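Local coordinates for tyrosine--tRNA ligase (PDB 2CYA), which probably activates tyrosine with ATP to form Tyr-AMP and then transfers it to the acceptor end of tRNA(Tyr), working as a homodimer, at residues Glu118-Asp123 against Val170-Tyr175. Sequence-based numbering, arbitrary orientation.
Sequences EELASD and VSDIFY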
ATOM      1  N   GLU A 118      13.520   3.680   4.766  1.00 30.91           N
ATOM      2  CA  GLU A 118      13.984   3.158   3.486  1.00 33.47           C
ATOM      3  C   GLU A 118      14.458   1.712   3.578  1.00 32.63           C
ATOM      4  O   GLU A 118      14.315   0.950   2.619  1.00 32.70           O
ATOM      5  CB  GLU A 118      15.130   4.010   2.938  1.00 38.26           C
ATOM      6  CG  GLU A 118      15.413   3.759   1.476  1.00 43.22           C
ATOM      7  CD  GLU A 118      15.137   4.977   0.618  1.00 49.26           C
ATOM      8  OE1 GLU A 118      14.083   5.642   0.801  1.00 51.56           O
ATOM      9  OE2 GLU A 118      15.983   5.267  -0.252  1.00 53.12           O
ATOM     10  N   GLU A 119      15.029   1.336   4.715  1.00 30.35           N
ATOM     11  CA  GLU A 119      15.507  -0.025   4.896  1.00 32.85           C
ATOM     12  C   GLU A 119      14.323  -0.977   4.927  1.00 31.76           C
ATOM     13  O   GLU A 119      14.416  -2.098   4.451  1.00 32.83           O
ATOM     14  CB  GLU A 119      16.316  -0.167   6.193  1.00 34.59           C
ATOM     15  CG  GLU A 119      17.435   0.853   6.338  1.00 42.55           C
ATOM     16  CD  GLU A 119      18.211   0.703   7.649  1.00 46.06           C
ATOM     17  OE1 GLU A 119      18.776   1.725   8.116  1.00 46.18           O
ATOM     18  OE2 GLU A 119      18.257  -0.430   8.196  1.00 47.37           O
ATOM     19  N   LEU A 120      13.205  -0.540   5.491  1.00 30.56           N
ATOM     20  CA  LEU A 120      12.036  -1.402   5.522  1.00 30.24           C
ATOM     21  C   LEU A 120      11.400  -1.436   4.126  1.00 30.78           C
ATOM     22  O   LEU A 120      10.989  -2.491   3.647  1.00 32.61           O
ATOM     23  CB  LEU A 120      11.022  -0.882   6.551  1.00 31.38           C
ATOM     24  CG  LEU A 120      11.158  -1.384   8.002  1.00 31.34           C
ATOM     25  CD1 LEU A 120      12.574  -1.171   8.522  1.00 31.26           C
ATOM     26  CD2 LEU A 120      10.161  -0.653   8.869  1.00 28.30           C
ATOM     27  N   ALA A 121      11.345  -0.276   3.481  1.00 28.43           N
ATOM     28  CA  ALA A 121      10.751  -0.135   2.162  1.00 29.32           C
ATOM     29  C   ALA A 121      11.400  -1.014   1.097  1.00 29.80           C
ATOM     30  O   ALA A 121      10.747  -1.365   0.112  1.00 28.41           O
ATOM     31  CB  ALA A 121      10.798   1.346   1.715  1.00 27.69           C
ATOM     32  N   SER A 122      12.666  -1.367   1.318  1.00 29.24           N
ATOM     33  CA  SER A 122      13.461  -2.177   0.397  1.00 30.86           C
ATOM     34  C   SER A 122      13.246  -3.656   0.569  1.00 30.27           C
ATOM     35  O   SER A 122      13.843  -4.449  -0.147  1.00 31.51           O
ATOM     36  CB  SER A 122      14.962  -1.934   0.608  1.00 30.86           C
ATOM     37  OG  SER A 122      15.305  -0.576   0.445  1.00 37.22           O
ATOM     38  N   ASP A 123      12.437  -4.043   1.538  1.00 30.33           N
ATOM     39  CA  ASP A 123      12.233  -5.459   1.769  1.00 30.67           C
ATOM     40  C   ASP A 123      10.835  -5.847   1.350  1.00 30.64           C
ATOM     41  O   ASP A 123       9.854  -5.303   1.859  1.00 30.23           O
ATOM     42  CB  ASP A 123      12.453  -5.792   3.248  1.00 31.57           C
ATOM     43  CG  ASP A 123      12.477  -7.287   3.513  1.00 33.56           C
ATOM     44  OD1 ASP A 123      12.094  -8.076   2.617  1.00 36.06           O
ATOM     45  OD2 ASP A 123      12.881  -7.682   4.624  1.00 35.19           O
ATOM     46  N   VAL A 170       1.412   0.208  11.391  1.00 24.22           N
ATOM     47  CA  VAL A 170       1.225  -1.093  12.031  1.00 23.78           C
ATOM     48  C   VAL A 170       2.268  -2.100  11.507  1.00 24.82           C
ATOM     49  O   VAL A 170       2.829  -2.892  12.271  1.00 24.49           O
ATOM     50  CB  VAL A 170      -0.196  -1.641  11.745  1.00 24.92           C
ATOM     51  CG1 VAL A 170      -0.332  -3.055  12.269  1.00 25.42           C
ATOM     52  CG2 VAL A 170      -1.243  -0.735  12.385  1.00 20.63           C
ATOM     53  N   SER A 171       2.538  -2.068  10.204  1.00 21.80           N
ATOM     54  CA  SER A 171       3.494  -3.005   9.647  1.00 22.46           C
ATOM     55  C   SER A 171       4.910  -2.759  10.143  1.00 21.53           C
ATOM     56  O   SER A 171       5.696  -3.693  10.227  1.00 22.50           O
ATOM     57  CB  SER A 171       3.456  -2.966   8.114  1.00 23.52           C
ATOM     58  OG  SER A 171       2.176  -3.356   7.651  1.00 24.63           O
ATOM     59  N   ASP A 172       5.238  -1.499  10.431  1.00 20.36           N
ATOM     60  CA  ASP A 172       6.556  -1.148  10.949  1.00 22.07           C
ATOM     61  C   ASP A 172       6.750  -1.878  12.281  1.00 22.19           C
ATOM     62  O   ASP A 172       7.809  -2.455  12.538  1.00 20.75           O
ATOM     63  CB  ASP A 172       6.674   0.360  11.228  1.00 18.13           C
ATOM     64  CG  ASP A 172       6.675   1.208   9.972  1.00 21.74           C
ATOM     65  OD1 ASP A 172       6.982   0.691   8.881  1.00 20.60           O
ATOM     66  OD2 ASP A 172       6.391   2.416  10.082  1.00 22.75           O
ATOM     67  N   ILE A 173       5.719  -1.812  13.127  1.00 21.77           N
ATOM     68  CA  ILE A 173       5.728  -2.450  14.445  1.00 22.19           C
ATOM     69  C   ILE A 173       5.880  -3.962  14.302  1.00 24.43           C
ATOM     70  O   ILE A 173       6.731  -4.559  14.951  1.00 24.20           O
ATOM     71  CB  ILE A 173       4.409  -2.117  15.232  1.00 21.98           C
ATOM     72  CG1 ILE A 173       4.407  -0.630  15.613  1.00 21.16           C
ATOM     73  CG2 ILE A 173       4.269  -2.998  16.481  1.00 21.57           C
ATOM     74  CD1 ILE A 173       3.042  -0.114  16.058  1.00 17.34           C
ATOM     75  N   PHE A 174       5.076  -4.590  13.446  1.00 25.36           N
ATOM     76  CA  PHE A 174       5.188  -6.043  13.297  1.00 26.19           C
ATOM     77  C   PHE A 174       6.512  -6.442  12.637  1.00 26.97           C
ATOM     78  O   PHE A 174       7.183  -7.382  13.081  1.00 25.09           O
ATOM     79  CB  PHE A 174       4.022  -6.627  12.474  1.00 26.75           C
ATOM     80  CG  PHE A 174       2.644  -6.408  13.083  1.00 27.54           C
ATOM     81  CD1 PHE A 174       2.462  -6.357  14.466  1.00 26.10           C
ATOM     82  CD2 PHE A 174       1.517  -6.330  12.255  1.00 27.18           C
ATOM     83  CE1 PHE A 174       1.188  -6.237  15.016  1.00 28.07           C
ATOM     84  CE2 PHE A 174       0.227  -6.208  12.791  1.00 25.11           C
ATOM     85  CZ  PHE A 174       0.055  -6.161  14.170  1.00 28.20           C
ATOM     86  N   TYR A 175       6.893  -5.731  11.580  1.00 25.47           N
ATOM     87  CA  TYR A 175       8.133  -6.050  10.881  1.00 26.35           C
ATOM     88  C   TYR A 175       9.333  -6.023  11.833  1.00 27.27           C
ATOM     89  O   TYR A 175      10.211  -6.880  11.746  1.00 28.63           O
ATOM     90  CB  TYR A 175       8.374  -5.062   9.742  1.00 26.97           C
ATOM     91  CG  TYR A 175       9.611  -5.366   8.925  1.00 28.67           C
ATOM     92  CD1 TYR A 175       9.572  -6.286   7.871  1.00 30.45           C
ATOM     93  CD2 TYR A 175      10.820  -4.715   9.190  1.00 29.85           C
ATOM     94  CE1 TYR A 175      10.717  -6.544   7.093  1.00 31.12           C
ATOM     95  CE2 TYR A 175      11.961  -4.967   8.426  1.00 30.35           C
ATOM     96  CZ  TYR A 175      11.902  -5.881   7.380  1.00 30.59           C
ATOM     97  OH  TYR A 175      13.036  -6.132   6.634  1.00 33.46           O
TER
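Leu120 reaches out from the short helix 117-121 and lodges its branched end between Asp172 and Tyr175, one helical turn apart on helix 161-175. Its CG packs 3.6 Å from Tyr175 CD2, and CD1 lies 3.8 Å from CE2 of the same ring; the two side chains lie alongside each other, pointing opposite ways. The other methyl, CD2, comes within 3.5 Å of Asp172 OD1. That carboxylate looks elsewhere for its polar partners: OD1 is hydrogen-bonded to Tyr126 OH and OD2 weakly to His77 NE2. Asp172 is a predicted tyrosine-binding residue, and its side chain lies about 4 Å from that of Tyr39, another one, so Leu120 provides apolar packing beside the probable amino-acid pocket.

Where the helix ends, Ser122 OG turns back onto Glu118 O at 2.8 Å, and Asp123 N bonds to Leu120 O at 3.0 Å. Asp123 then divides its carboxylate between two jobs. OD1 caps Asp125 N at the start of helix 124-135, while OD2 accepts a short 2.5 Å hydrogen bond from Tyr175 OH through its anti lone pair. OD2 lies at the edge of the ring, in its plane, yet the carboxylate itself stands almost perpendicular to it, 87° apart. With CG anti to the backbone N (chi1 -177°), the Tyr175 ring is carried out from its helix toward Asp123. A phenylalanine here would probably still pack on Leu120 but leave Asp123 OD2 without its hydroxyl donor.

Tyr175 also touches Leu129 of helix 124-135. The contact thus links the last turn of helix 161-175, which leads toward strand 180-184, to the turn joining helices 117-121 and 124-135, which follows strand 113-116, outermost in this chain's sheet, in the Rossmann-fold catalytic domain of a class I synthetase.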